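Local coordinates for F5/8 type C domain protein (Bacteroides ovatus, PDB 4ZRX), which is a putative alpha-L-fucosidase, probably cleaving fucose from glycans, with a C-terminal F5/8 type C domain of a family that often binds sugars, at residues 27-32 against 279-283; 221-227 against 282-288; 241-245 against 259-263. One frame throughout, in Å; residues are numbered along the deposited sequence.

From the N terminus, the turn and short strand at 27-32 meet residues 279-283 in contact 1, closing a loop of 246 residues that holds most of the TIM barrel. Much later, 221-227 pairs with 282-288 in contact 2, which closes a loop of 54 residues. Inside both loops lies contact 3, a short closure of 13 residues between 241-245 and 259-263. Contacts 1 and 2 end on the same strand, 279-290, and share Trp282 and Tyr283. Strand 241-242 also pairs with that strand, antiparallel, through Thr242 N and Phe281 O. The long strand thus ties together the N-terminal segment, a barrel strand, and helix 252-259 with the loop after it.

Contact 1 (27-32 against 279-283); sequences AARLVP and ELFWY. With EDO (1,2-ethanediol), chain C.
Pro32 lies over one face of the Trp282 indole, its CD 3.8 Å from the centroid of the six-membered ring and 13° off the normal, a CH-pi contact. Pro32 CB sits above the five-membered ring, 3.6 Å from Trp282 CD1. Leu30 O approaches Trp282 CE3 obliquely at 3.5 Å. The contact packs an N-terminal segment of the TIM-barrel domain against the start of strand 279-290, before that strand enters the barrel. The compact, rigid proline ring offers a row of CH groups to the broad indole face. Trp282 has CG anti to its backbone N (chi1 -171°), which lays the indole alongside the chain at Val31 and Pro32. Toward Leu280, aliphatic side chains pack on one another: Leu30 sends CD2 against the backbone of Phe281 and to within 3.7 Å of Leu280 CD2. The same Leu280 methyl, CD2, presses on Ala27 CB at 3.5 Å, tight for two carbons; the short alanine side chain lets them come this near. Ala27 also begins a type I turn, whose Leu30 N to Ala27 O bond helps present Leu30 to the strand. At the far end, O2 of a 1,2-ethanediol, probably from the crystallisation liquor, donates a hydrogen bond of 2.6 Å to Pro32 O.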
ATOM      1  N   ALA A  27      -2.217  17.724 -23.660  1.00 25.14           N
ATOM      2  CA  ALA A  27      -2.180  16.903 -22.425  1.00 24.01           C
ATOM      3  C   ALA A  27      -3.589  16.572 -21.902  1.00 23.36           C
ATOM      4  O   ALA A  27      -3.870  15.473 -21.438  1.00 21.92           O
ATOM      5  CB  ALA A  27      -1.394  17.645 -21.324  1.00 23.33           C
ATOM      6  N   ALA A  28      -4.476  17.566 -21.992  1.00 23.64           N
ATOM      7  CA  ALA A  28      -5.832  17.436 -21.525  1.00 22.82           C
ATOM      8  C   ALA A  28      -6.603  16.400 -22.314  1.00 22.98           C
ATOM      9  O   ALA A  28      -7.651  15.925 -21.857  1.00 22.08           O
ATOM     10  CB  ALA A  28      -6.552  18.820 -21.592  1.00 24.05           C
ATOM     11  N   ARG A  29      -6.139  16.072 -23.520  1.00 22.47           N
ATOM     12  CA  ARG A  29      -6.882  15.159 -24.369  1.00 23.23           C
ATOM     13  C   ARG A  29      -6.195  13.840 -24.567  1.00 22.45           C
ATOM     14  O   ARG A  29      -6.521  13.074 -25.471  1.00 22.43           O
ATOM     15  CB  ARG A  29      -7.145  15.847 -25.708  1.00 24.87           C
ATOM     16  CG  ARG A  29      -8.074  17.014 -25.533  1.00 26.30           C
ATOM     17  CD  ARG A  29      -8.326  17.733 -26.841  1.00 28.15           C
ATOM     18  NE  ARG A  29      -7.131  18.438 -27.276  1.00 29.57           N
ATOM     19  CZ  ARG A  29      -6.371  18.107 -28.315  1.00 31.64           C
ATOM     20  NH1 ARG A  29      -6.644  17.054 -29.080  1.00 33.20           N
ATOM     21  NH2 ARG A  29      -5.309  18.845 -28.602  1.00 33.49           N
ATOM     22  N   LEU A  30      -5.253  13.539 -23.670  1.00 21.88           N
ATOM     23  CA  LEU A  30      -4.588  12.260 -23.632  1.00 21.71           C
ATOM     24  C   LEU A  30      -5.406  11.292 -22.782  1.00 20.71           C
ATOM     25  O   LEU A  30      -5.775  11.628 -21.662  1.00 20.69           O
ATOM     26  CB  LEU A  30      -3.209  12.439 -23.042  1.00 21.77           C
ATOM     27  CG  LEU A  30      -2.364  11.206 -22.747  1.00 21.96           C
ATOM     28  CD1 LEU A  30      -2.030  10.474 -24.044  1.00 23.03           C
ATOM     29  CD2 LEU A  30      -1.097  11.606 -22.041  1.00 21.72           C
ATOM     30  N   VAL A  31      -5.694  10.120 -23.311  1.00 20.98           N
ATOM     31  CA  VAL A  31      -6.689   9.228 -22.751  1.00 21.19           C
ATOM     32  C   VAL A  31      -6.177   7.765 -22.656  1.00 21.18           C
ATOM     33  O   VAL A  31      -5.313   7.396 -23.404  1.00 21.81           O
ATOM     34  CB  VAL A  31      -8.019   9.273 -23.515  1.00 21.95           C
ATOM     35  CG1 VAL A  31      -8.543  10.665 -23.552  1.00 22.23           C
ATOM     36  CG2 VAL A  31      -7.897   8.665 -24.893  1.00 22.77           C
ATOM     37  N   PRO A  32      -6.686   6.960 -21.708  1.00 20.32           N
ATOM     38  CA  PRO A  32      -6.311   5.528 -21.629  1.00 20.02           C
ATOM     39  C   PRO A  32      -6.802   4.702 -22.817  1.00 20.93           C
ATOM     40  O   PRO A  32      -7.805   5.047 -23.477  1.00 20.23           O
ATOM     41  CB  PRO A  32      -7.017   5.021 -20.334  1.00 18.98           C
ATOM     42  CG  PRO A  32      -8.110   6.060 -20.074  1.00 19.53           C
ATOM     43  CD  PRO A  32      -7.608   7.347 -20.621  1.00 19.94           C
ATOM     44  N   GLU A 279       6.845  14.816 -24.844  1.00 30.94           N
ATOM     45  CA  GLU A 279       5.809  13.838 -25.050  1.00 28.86           C
ATOM     46  C   GLU A 279       5.164  13.517 -23.715  1.00 27.11           C
ATOM     47  O   GLU A 279       5.659  13.925 -22.680  1.00 26.61           O
ATOM     48  CB  GLU A 279       6.352  12.588 -25.726  1.00 29.45           C
ATOM     49  CG  GLU A 279       7.540  11.926 -25.045  1.00 29.65           C
ATOM     50  CD  GLU A 279       8.111  10.766 -25.822  1.00 29.76           C
ATOM     51  OE1 GLU A 279       7.395  10.110 -26.636  1.00 30.20           O
ATOM     52  OE2 GLU A 279       9.286  10.437 -25.563  1.00 30.66           O
ATOM     53  N   LEU A 280       4.025  12.839 -23.781  1.00 25.98           N
ATOM     54  CA  LEU A 280       3.249  12.564 -22.604  1.00 24.17           C
ATOM     55  C   LEU A 280       2.600  11.213 -22.751  1.00 23.47           C
ATOM     56  O   LEU A 280       2.244  10.783 -23.855  1.00 24.35           O
ATOM     57  CB  LEU A 280       2.240  13.683 -22.316  1.00 23.74           C
ATOM     58  CG  LEU A 280       1.729  13.842 -20.866  1.00 23.06           C
ATOM     59  CD1 LEU A 280       2.813  14.492 -20.017  1.00 23.00           C
ATOM     60  CD2 LEU A 280       0.472  14.759 -20.851  1.00 22.88           C
ATOM     61  N   PHE A 281       2.474  10.534 -21.610  1.00 21.98           N
ATOM     62  CA  PHE A 281       2.045   9.155 -21.590  1.00 21.43           C
ATOM     63  C   PHE A 281       0.845   8.976 -20.686  1.00 20.53           C
ATOM     64  O   PHE A 281       0.861   9.508 -19.582  1.00 19.89           O
ATOM     65  CB  PHE A 281       3.181   8.222 -21.109  1.00 21.73           C
ATOM     66  CG  PHE A 281       4.468   8.400 -21.829  1.00 22.64           C
ATOM     67  CD1 PHE A 281       4.728   7.730 -23.000  1.00 24.42           C
ATOM     68  CD2 PHE A 281       5.428   9.256 -21.336  1.00 23.87           C
ATOM     69  CE1 PHE A 281       5.932   7.945 -23.677  1.00 25.49           C
ATOM     70  CE2 PHE A 281       6.605   9.473 -21.996  1.00 24.71           C
ATOM     71  CZ  PHE A 281       6.850   8.816 -23.166  1.00 25.58           C
ATOM     72  N   TRP A 282      -0.157   8.170 -21.103  1.00 19.94           N
ATOM     73  CA  TRP A 282      -1.174   7.713 -20.140  1.00 18.94           C
ATOM     74  C   TRP A 282      -0.553   6.481 -19.481  1.00 18.13           C
ATOM     75  O   TRP A 282      -0.358   5.392 -20.095  1.00 18.45           O
ATOM     76  CB  TRP A 282      -2.541   7.384 -20.768  1.00 18.81           C
ATOM     77  CG  TRP A 282      -3.534   7.148 -19.654  1.00 18.05           C
ATOM     78  CD1 TRP A 282      -3.775   5.998 -19.018  1.00 18.03           C
ATOM     79  CD2 TRP A 282      -4.323   8.143 -18.983  1.00 17.85           C
ATOM     80  NE1 TRP A 282      -4.613   6.185 -17.968  1.00 16.77           N
ATOM     81  CE2 TRP A 282      -5.011   7.489 -17.946  1.00 17.25           C
ATOM     82  CE3 TRP A 282      -4.522   9.509 -19.163  1.00 18.60           C
ATOM     83  CZ2 TRP A 282      -5.916   8.150 -17.110  1.00 17.24           C
ATOM     84  CZ3 TRP A 282      -5.422  10.178 -18.312  1.00 18.09           C
ATOM     85  CH2 TRP A 282      -6.113   9.473 -17.305  1.00 17.63           C
ATOM     86  N   TYR A 283      -0.186   6.633 -18.212  1.00 17.89           N
ATOM     87  CA  TYR A 283       0.677   5.628 -17.540  1.00 17.20           C
ATOM     88  C   TYR A 283       0.300   5.719 -16.091  1.00 16.83           C
ATOM     89  O   TYR A 283       0.924   6.425 -15.326  1.00 16.08           O
ATOM     90  CB  TYR A 283       2.116   5.982 -17.833  1.00 17.79           C
ATOM     91  CG  TYR A 283       3.198   4.989 -17.452  1.00 17.70           C
ATOM     92  CD1 TYR A 283       3.007   3.599 -17.589  1.00 17.92           C
ATOM     93  CD2 TYR A 283       4.459   5.441 -17.069  1.00 18.05           C
ATOM     94  CE1 TYR A 283       3.989   2.694 -17.245  1.00 17.51           C
ATOM     95  CE2 TYR A 283       5.474   4.507 -16.717  1.00 18.05           C
ATOM     96  CZ  TYR A 283       5.235   3.148 -16.851  1.00 18.68           C
ATOM     97  OH  TYR A 283       6.257   2.235 -16.585  1.00 19.49           O
TER
HETATM   98  C1  EDO C 702     -11.238   3.982 -22.775  1.00 39.74           C
HETATM   99  O1  EDO C 702     -11.713   3.628 -24.079  1.00 42.39           O
HETATM  100  C2  EDO C 702     -11.288   5.476 -22.546  1.00 37.23           C
HETATM  101  O2  EDO C 702     -10.156   6.158 -23.078  1.00 34.49           O

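Contact 2 (221-227 against 282-288)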
ATOM      1  N   GLY A 221       6.768  -1.919 -18.198  1.00 21.41           N
ATOM      2  CA  GLY A 221       5.652  -1.968 -19.141  1.00 22.18           C
ATOM      3  C   GLY A 221       5.235  -0.524 -19.404  1.00 21.87           C
ATOM      4  O   GLY A 221       5.603   0.368 -18.659  1.00 20.76           O
ATOM      5  N   ASP A 222       4.466  -0.263 -20.455  1.00 21.99           N
ATOM      6  CA  ASP A 222       3.944   1.090 -20.652  1.00 21.22           C
ATOM      7  C   ASP A 222       2.458   1.201 -20.391  1.00 20.37           C
ATOM      8  O   ASP A 222       1.879   2.291 -20.612  1.00 21.04           O
ATOM      9  CB  ASP A 222       4.262   1.625 -22.076  1.00 23.04           C
ATOM     10  CG  ASP A 222       3.679   0.805 -23.174  1.00 24.54           C
ATOM     11  OD1 ASP A 222       2.838  -0.101 -22.975  1.00 23.81           O
ATOM     12  OD2 ASP A 222       4.092   1.167 -24.350  1.00 26.45           O
ATOM     13  N   ASP A 223       1.825   0.145 -19.837  1.00 19.38           N
ATOM     14  CA  ASP A 223       0.400   0.236 -19.483  1.00 18.38           C
ATOM     15  C   ASP A 223       0.159   0.720 -18.052  1.00 17.37           C
ATOM     16  O   ASP A 223      -0.828   1.433 -17.834  1.00 18.08           O
ATOM     17  CB  ASP A 223      -0.356  -1.077 -19.698  1.00 18.60           C
ATOM     18  CG  ASP A 223      -0.536  -1.438 -21.146  1.00 20.69           C
ATOM     19  OD1 ASP A 223      -0.962  -0.519 -21.897  1.00 20.79           O
ATOM     20  OD2 ASP A 223      -0.323  -2.630 -21.469  1.00 20.76           O
ATOM     21  N   VAL A 224       0.984   0.261 -17.118  1.00 16.29           N
ATOM     22  CA  VAL A 224       0.764   0.502 -15.680  1.00 15.47           C
ATOM     23  C   VAL A 224       2.099   0.850 -15.031  1.00 15.55           C
ATOM     24  O   VAL A 224       3.093   0.158 -15.237  1.00 15.45           O
ATOM     25  CB  VAL A 224       0.161  -0.728 -15.030  1.00 15.27           C
ATOM     26  CG1 VAL A 224       0.109  -0.669 -13.490  1.00 14.80           C
ATOM     27  CG2 VAL A 224      -1.257  -1.042 -15.528  1.00 15.41           C
ATOM     28  N   ARG A 225       2.085   1.930 -14.245  1.00 14.79           N
ATOM     29  CA  ARG A 225       3.269   2.524 -13.650  1.00 15.30           C
ATOM     30  C   ARG A 225       3.311   2.160 -12.163  1.00 14.36           C
ATOM     31  O   ARG A 225       2.332   2.352 -11.436  1.00 14.83           O
ATOM     32  CB  ARG A 225       3.208   4.053 -13.830  1.00 16.60           C
ATOM     33  CG  ARG A 225       4.134   4.881 -12.989  1.00 17.53           C
ATOM     34  CD  ARG A 225       4.094   6.320 -13.364  1.00 18.04           C
ATOM     35  NE  ARG A 225       2.779   6.904 -13.224  1.00 18.98           N
ATOM     36  CZ  ARG A 225       2.297   7.552 -12.172  1.00 18.19           C
ATOM     37  NH1 ARG A 225       2.994   7.701 -11.048  1.00 18.44           N
ATOM     38  NH2 ARG A 225       1.078   8.033 -12.241  1.00 18.11           N
ATOM     39  N   TRP A 226       4.486   1.749 -11.703  1.00 14.19           N
ATOM     40  CA  TRP A 226       4.694   1.578 -10.285  1.00 13.86           C
ATOM     41  C   TRP A 226       4.598   2.929  -9.572  1.00 13.92           C
ATOM     42  O   TRP A 226       5.257   3.851  -9.982  1.00 16.22           O
ATOM     43  CB  TRP A 226       6.088   1.043 -10.063  1.00 14.66           C
ATOM     44  CG  TRP A 226       6.422   0.783  -8.612  1.00 14.34           C
ATOM     45  CD1 TRP A 226       5.650   0.153  -7.728  1.00 14.73           C
ATOM     46  CD2 TRP A 226       7.660   1.063  -7.945  1.00 14.65           C
ATOM     47  NE1 TRP A 226       6.268   0.077  -6.499  1.00 15.01           N
ATOM     48  CE2 TRP A 226       7.527   0.620  -6.615  1.00 15.64           C
ATOM     49  CE3 TRP A 226       8.840   1.720  -8.325  1.00 16.57           C
ATOM     50  CZ2 TRP A 226       8.540   0.750  -5.677  1.00 16.47           C
ATOM     51  CZ3 TRP A 226       9.885   1.835  -7.379  1.00 17.02           C
ATOM     52  CH2 TRP A 226       9.711   1.337  -6.064  1.00 16.59           C
ATOM     53  N   VAL A 227       3.879   3.000  -8.460  1.00 14.05           N
ATOM     54  CA  VAL A 227       3.679   4.243  -7.766  1.00 14.47           C
ATOM     55  C   VAL A 227       5.024   4.806  -7.274  1.00 14.86           C
ATOM     56  O   VAL A 227       5.059   6.011  -7.031  1.00 14.80           O
ATOM     57  CB  VAL A 227       2.654   4.129  -6.621  1.00 13.82           C
ATOM     58  CG1 VAL A 227       3.181   3.322  -5.477  1.00 14.23           C
ATOM     59  CG2 VAL A 227       2.165   5.510  -6.175  1.00 14.61           C
ATOM     60  N   TRP A 282      -0.157   8.170 -21.103  1.00 19.94           N
ATOM     61  CA  TRP A 282      -1.174   7.713 -20.140  1.00 18.94           C
ATOM     62  C   TRP A 282      -0.553   6.481 -19.481  1.00 18.13           C
ATOM     63  O   TRP A 282      -0.358   5.392 -20.095  1.00 18.45           O
ATOM     64  CB  TRP A 282      -2.541   7.384 -20.768  1.00 18.81           C
ATOM     65  CG  TRP A 282      -3.534   7.148 -19.654  1.00 18.05           C
ATOM     66  CD1 TRP A 282      -3.775   5.998 -19.018  1.00 18.03           C
ATOM     67  CD2 TRP A 282      -4.323   8.143 -18.983  1.00 17.85           C
ATOM     68  NE1 TRP A 282      -4.613   6.185 -17.968  1.00 16.77           N
ATOM     69  CE2 TRP A 282      -5.011   7.489 -17.946  1.00 17.25           C
ATOM     70  CE3 TRP A 282      -4.522   9.509 -19.163  1.00 18.60           C
ATOM     71  CZ2 TRP A 282      -5.916   8.150 -17.110  1.00 17.24           C
ATOM     72  CZ3 TRP A 282      -5.422  10.178 -18.312  1.00 18.09           C
ATOM     73  CH2 TRP A 282      -6.113   9.473 -17.305  1.00 17.63           C
ATOM     74  N   TYR A 283      -0.186   6.633 -18.212  1.00 17.89           N
ATOM     75  CA  TYR A 283       0.677   5.628 -17.540  1.00 17.20           C
ATOM     76  C   TYR A 283       0.300   5.719 -16.091  1.00 16.83           C
ATOM     77  O   TYR A 283       0.924   6.425 -15.326  1.00 16.08           O
ATOM     78  CB  TYR A 283       2.116   5.982 -17.833  1.00 17.79           C
ATOM     79  CG  TYR A 283       3.198   4.989 -17.452  1.00 17.70           C
ATOM     80  CD1 TYR A 283       3.007   3.599 -17.589  1.00 17.92           C
ATOM     81  CD2 TYR A 283       4.459   5.441 -17.069  1.00 18.05           C
ATOM     82  CE1 TYR A 283       3.989   2.694 -17.245  1.00 17.51           C
ATOM     83  CE2 TYR A 283       5.474   4.507 -16.717  1.00 18.05           C
ATOM     84  CZ  TYR A 283       5.235   3.148 -16.851  1.00 18.68           C
ATOM     85  OH  TYR A 283       6.257   2.235 -16.585  1.00 19.49           O
ATOM     86  N   PRO A 284      -0.752   5.005 -15.708  1.00 15.46           N
ATOM     87  CA  PRO A 284      -1.371   5.232 -14.427  1.00 15.32           C
ATOM     88  C   PRO A 284      -0.791   4.410 -13.308  1.00 14.90           C
ATOM     89  O   PRO A 284      -0.331   3.322 -13.521  1.00 15.23           O
ATOM     90  CB  PRO A 284      -2.823   4.819 -14.672  1.00 15.16           C
ATOM     91  CG  PRO A 284      -2.712   3.697 -15.654  1.00 15.40           C
ATOM     92  CD  PRO A 284      -1.636   4.190 -16.586  1.00 16.72           C
ATOM     93  N   SER A 285      -0.851   4.995 -12.128  1.00 14.64           N
ATOM     94  CA  SER A 285      -0.209   4.496 -10.916  0.50 14.48           C
ATOM     95  C   SER A 285      -0.876   3.289 -10.286  1.00 14.16           C
ATOM     96  O   SER A 285      -2.096   3.299 -10.132  1.00 14.28           O
ATOM     97  CB  SER A 285      -0.245   5.637  -9.888  0.50 14.31           C
ATOM     98  OG  SER A 285       0.267   5.224  -8.648  0.50 14.31           O
ATOM     99  N   GLU A 286      -0.064   2.299  -9.888  1.00 14.03           N
ATOM    100  CA  GLU A 286      -0.498   1.180  -9.125  1.00 13.95           C
ATOM    101  C   GLU A 286       0.292   1.160  -7.828  1.00 13.58           C
ATOM    102  O   GLU A 286       1.538   1.158  -7.827  1.00 13.74           O
ATOM    103  CB  GLU A 286      -0.247  -0.095  -9.928  1.00 14.64           C
ATOM    104  CG  GLU A 286      -0.851  -1.368  -9.351  1.00 15.23           C
ATOM    105  CD  GLU A 286      -0.391  -2.585 -10.167  1.00 15.88           C
ATOM    106  OE1 GLU A 286       0.823  -2.897 -10.156  1.00 16.62           O
ATOM    107  OE2 GLU A 286      -1.229  -3.194 -10.860  1.00 16.92           O
ATOM    108  N   VAL A 287      -0.444   1.134  -6.716  1.00 13.44           N
ATOM    109  CA  VAL A 287       0.118   1.080  -5.371  1.00 13.53           C
ATOM    110  C   VAL A 287       0.178  -0.380  -4.933  1.00 13.46           C
ATOM    111  O   VAL A 287      -0.853  -1.016  -4.835  1.00 13.97           O
ATOM    112  CB  VAL A 287      -0.735   1.895  -4.405  1.00 12.96           C
ATOM    113  CG1 VAL A 287      -0.365   1.608  -2.899  1.00 13.46           C
ATOM    114  CG2 VAL A 287      -0.640   3.345  -4.720  1.00 13.21           C
ATOM    115  N   ASP A 288       1.387  -0.916  -4.730  1.00 12.89           N
ATOM    116  CA  ASP A 288       1.568  -2.279  -4.301  1.00 13.53           C
ATOM    117  C   ASP A 288       2.045  -2.298  -2.850  1.00 13.47           C
ATOM    118  O   ASP A 288       2.957  -1.551  -2.481  1.00 15.53           O
ATOM    119  CB  ASP A 288       2.482  -3.110  -5.217  1.00 13.43           C
ATOM    120  CG  ASP A 288       3.907  -2.615  -5.319  1.00 14.87           C
ATOM    121  OD1 ASP A 288       4.172  -1.401  -5.249  1.00 15.89           O
ATOM    122  OD2 ASP A 288       4.807  -3.492  -5.517  1.00 16.29           O
TER
HETATM  123  O   HOH W   1       1.918   4.743 -21.722  1.00 21.05           O
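Arg225 and Tyr283 meet through both apolar and polar parts. The apolar stem comes first: Arg225 CB stands almost exactly over the Tyr283 ring, 3.5 Å from its centroid, in a CH-pi contact. Farther along, the Arg225 side chain bends at chi3 (60°), bringing Arg225 NE to 2.8 Å from Tyr283 O. That bond is nearly straight, 172° at the hydrogen, and the oxygen lies at the guanidinium edge, close to its plane. A long side chain with a flat charged end can thus pack on the ring face and also bind the tyrosine's own carbonyl oxygen, while Arg225 NH2 forms a salt bridge with Glu238.

Backbone bonds join the strands themselves. Arg225 N donates to Pro284 O, Arg225 O accepts from Glu286 N at 2.9 Å, and Val227 N reaches Glu286 O. This is parallel pairing of neighbouring TIM-barrel strands, with Arg225 beside Ser285 and Trp226 beside Glu286. Where the segments part before the strand, one water donates to both Asp222 O and Trp282 O.

Among side-chain bonds, Trp226 NE1 donates to Asp288 OD1 at 2.9 Å. The oxygen lies in the indole plane and is met on its syn side, but the bond is bent (134°), with ring and carboxylate planes nearly perpendicular. A 1,2-ethanediol, again probably from the crystallisation liquor, lies beside this tryptophan.

Apolar packing adds to the contact. Val224 CG1 touches Glu286 CB at 3.6 Å, covering the aliphatic part of a glutamate whose OE1 is bonded to Trp183 NE1. Where the chain leaves strand 225-226, Val227 CG2 lies beside Ser285 OG and meets Val287 CG2 at 3.8 Å; beta-branched Val287 suits its extended strand.

Contact 3 (241-245 against 259-263); sequences ATVLT and LGVFS
Val243 and Leu244 press into the end of the 252-259 helix and the loop that leaves it. The close part is largely aliphatic: Val243 CB touches Leu259 CD1 at 3.8 Å, and Val243 CG2 meets Val261 CG1 at 3.9 Å, the two valines crossing at about a right angle. Leu244, with CG anti to the backbone N (chi1 -172°), carries CD1 to Val261 CG2 at 3.7 Å and on to the backbone N of Phe262. Gly260, at positive phi, which glycine adopts with little strain, closes the helix in a Schellman motif; Val261 follows, pointing toward 241-245. On the outer side the fit loosens. Leu244 CD2 comes no nearer to Ser263 than 4.1 Å, at CA, and the Phe262 side chain leaves the backbone away from 241-245, the residue being exposed. An ST turn shapes the other segment: Thr242 OG1 accepts from Leu244 N at 3.0 Å and also bonds to Leu268 O, so a short hydroxyl side chain is well suited here. Through strand 241-242, the contact joins strand 279-290 to helix 252-259 and its following loop. Since apolar carbons do most of the touching, the association probably rests on shape and exclusion of water rather than on directional bonds.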
ATOM      1  N   ALA A 241      -1.690  11.256 -16.685  1.00 18.37           N
ATOM      2  CA  ALA A 241      -1.133  11.827 -17.893  1.00 18.60           C
ATOM      3  C   ALA A 241       0.228  12.402 -17.430  1.00 19.40           C
ATOM      4  O   ALA A 241       0.283  13.453 -16.797  1.00 19.43           O
ATOM      5  CB  ALA A 241      -2.044  12.954 -18.450  1.00 20.13           C
ATOM      6  N   THR A 242       1.301  11.666 -17.686  1.00 19.28           N
ATOM      7  CA  THR A 242       2.569  11.880 -17.019  1.00 20.02           C
ATOM      8  C   THR A 242       3.726  12.035 -17.998  1.00 20.96           C
ATOM      9  O   THR A 242       3.715  11.493 -19.141  1.00 21.82           O
ATOM     10  CB  THR A 242       2.885  10.718 -16.006  1.00 19.80           C
ATOM     11  OG1 THR A 242       4.139  10.988 -15.402  1.00 20.45           O
ATOM     12  CG2 THR A 242       2.902   9.324 -16.675  1.00 20.42           C
ATOM     13  N   VAL A 243       4.698  12.830 -17.586  1.00 22.05           N
ATOM     14  CA  VAL A 243       5.948  12.991 -18.338  1.00 22.83           C
ATOM     15  C   VAL A 243       6.912  11.815 -18.124  1.00 22.93           C
ATOM     16  O   VAL A 243       7.956  11.721 -18.804  1.00 23.86           O
ATOM     17  CB  VAL A 243       6.639  14.296 -17.957  1.00 23.63           C
ATOM     18  CG1 VAL A 243       5.750  15.457 -18.198  1.00 23.67           C
ATOM     19  CG2 VAL A 243       7.123  14.299 -16.500  1.00 23.52           C
ATOM     20  N   LEU A 244       6.652  10.961 -17.118  1.00 22.22           N
ATOM     21  CA  LEU A 244       7.548   9.837 -16.843  1.00 22.12           C
ATOM     22  C   LEU A 244       7.527   8.835 -17.987  1.00 22.92           C
ATOM     23  O   LEU A 244       6.483   8.315 -18.305  1.00 22.39           O
ATOM     24  CB  LEU A 244       7.216   9.162 -15.508  1.00 21.61           C
ATOM     25  CG  LEU A 244       8.220   8.096 -15.027  1.00 21.50           C
ATOM     26  CD1 LEU A 244       9.544   8.647 -14.612  1.00 22.51           C
ATOM     27  CD2 LEU A 244       7.554   7.257 -13.867  1.00 22.09           C
ATOM     28  N   THR A 245       8.698   8.536 -18.552  1.00 23.25           N
ATOM     29  CA  THR A 245       8.801   7.694 -19.712  1.00 24.45           C
ATOM     30  C   THR A 245       8.864   6.253 -19.187  1.00 23.46           C
ATOM     31  O   THR A 245       9.748   5.918 -18.375  1.00 23.84           O
ATOM     32  CB  THR A 245      10.050   8.011 -20.559  1.00 25.46           C
ATOM     33  OG1 THR A 245      10.018   9.362 -20.997  1.00 27.30           O
ATOM     34  CG2 THR A 245      10.095   7.066 -21.758  1.00 26.95           C
ATOM     35  N   LEU A 259      14.501  15.346 -17.452  1.00 34.20           N
ATOM     36  CA  LEU A 259      13.359  16.012 -16.795  1.00 32.99           C
ATOM     37  C   LEU A 259      13.401  15.978 -15.277  1.00 31.23           C
ATOM     38  O   LEU A 259      12.593  16.645 -14.655  1.00 29.58           O
ATOM     39  CB  LEU A 259      12.041  15.407 -17.250  1.00 33.16           C
ATOM     40  CG  LEU A 259      11.680  15.523 -18.731  1.00 35.05           C
ATOM     41  CD1 LEU A 259      10.255  15.119 -18.958  1.00 34.02           C
ATOM     42  CD2 LEU A 259      11.937  16.883 -19.275  1.00 38.71           C
ATOM     43  N   GLY A 260      14.328  15.221 -14.684  1.00 30.45           N
ATOM     44  CA  GLY A 260      14.410  15.091 -13.238  1.00 27.76           C
ATOM     45  C   GLY A 260      13.264  14.254 -12.660  1.00 26.51           C
ATOM     46  O   GLY A 260      12.771  14.571 -11.594  1.00 25.47           O
ATOM     47  N   VAL A 261      12.845  13.205 -13.370  1.00 24.65           N
ATOM     48  CA  VAL A 261      11.747  12.383 -12.943  1.00 22.72           C
ATOM     49  C   VAL A 261      12.206  10.923 -12.830  1.00 21.87           C
ATOM     50  O   VAL A 261      13.209  10.473 -13.479  1.00 23.87           O
ATOM     51  CB  VAL A 261      10.525  12.475 -13.876  1.00 21.79           C
ATOM     52  CG1 VAL A 261       9.960  13.846 -13.799  1.00 22.86           C
ATOM     53  CG2 VAL A 261      10.832  12.091 -15.295  1.00 22.53           C
ATOM     54  N   PHE A 262      11.505  10.206 -11.950  1.00 20.40           N
ATOM     55  CA  PHE A 262      11.823   8.813 -11.670  1.00 20.12           C
ATOM     56  C   PHE A 262      10.611   8.327 -10.909  1.00 19.28           C
ATOM     57  O   PHE A 262       9.780   9.160 -10.485  1.00 19.07           O
ATOM     58  CB  PHE A 262      13.140   8.690 -10.827  1.00 20.59           C
ATOM     59  CG  PHE A 262      13.226   9.665  -9.681  1.00 19.78           C
ATOM     60  CD1 PHE A 262      13.723  10.962  -9.853  1.00 20.96           C
ATOM     61  CD2 PHE A 262      12.770   9.317  -8.428  1.00 19.15           C
ATOM     62  CE1 PHE A 262      13.780  11.894  -8.740  1.00 21.03           C
ATOM     63  CE2 PHE A 262      12.819  10.195  -7.354  1.00 18.98           C
ATOM     64  CZ  PHE A 262      13.323  11.500  -7.487  1.00 20.46           C
ATOM     65  N   SER A 263      10.471   7.021 -10.758  1.00 18.74           N
ATOM     66  CA  SER A 263       9.237   6.481 -10.207  1.00 18.95           C
ATOM     67  C   SER A 263       8.764   7.063  -8.875  1.00 17.80           C
ATOM     68  O   SER A 263       7.582   7.293  -8.737  1.00 16.93           O
ATOM     69  CB  SER A 263       9.288   4.975 -10.124  1.00 19.09           C
ATOM     70  OG  SER A 263       9.523   4.444 -11.412  1.00 20.86           O
TER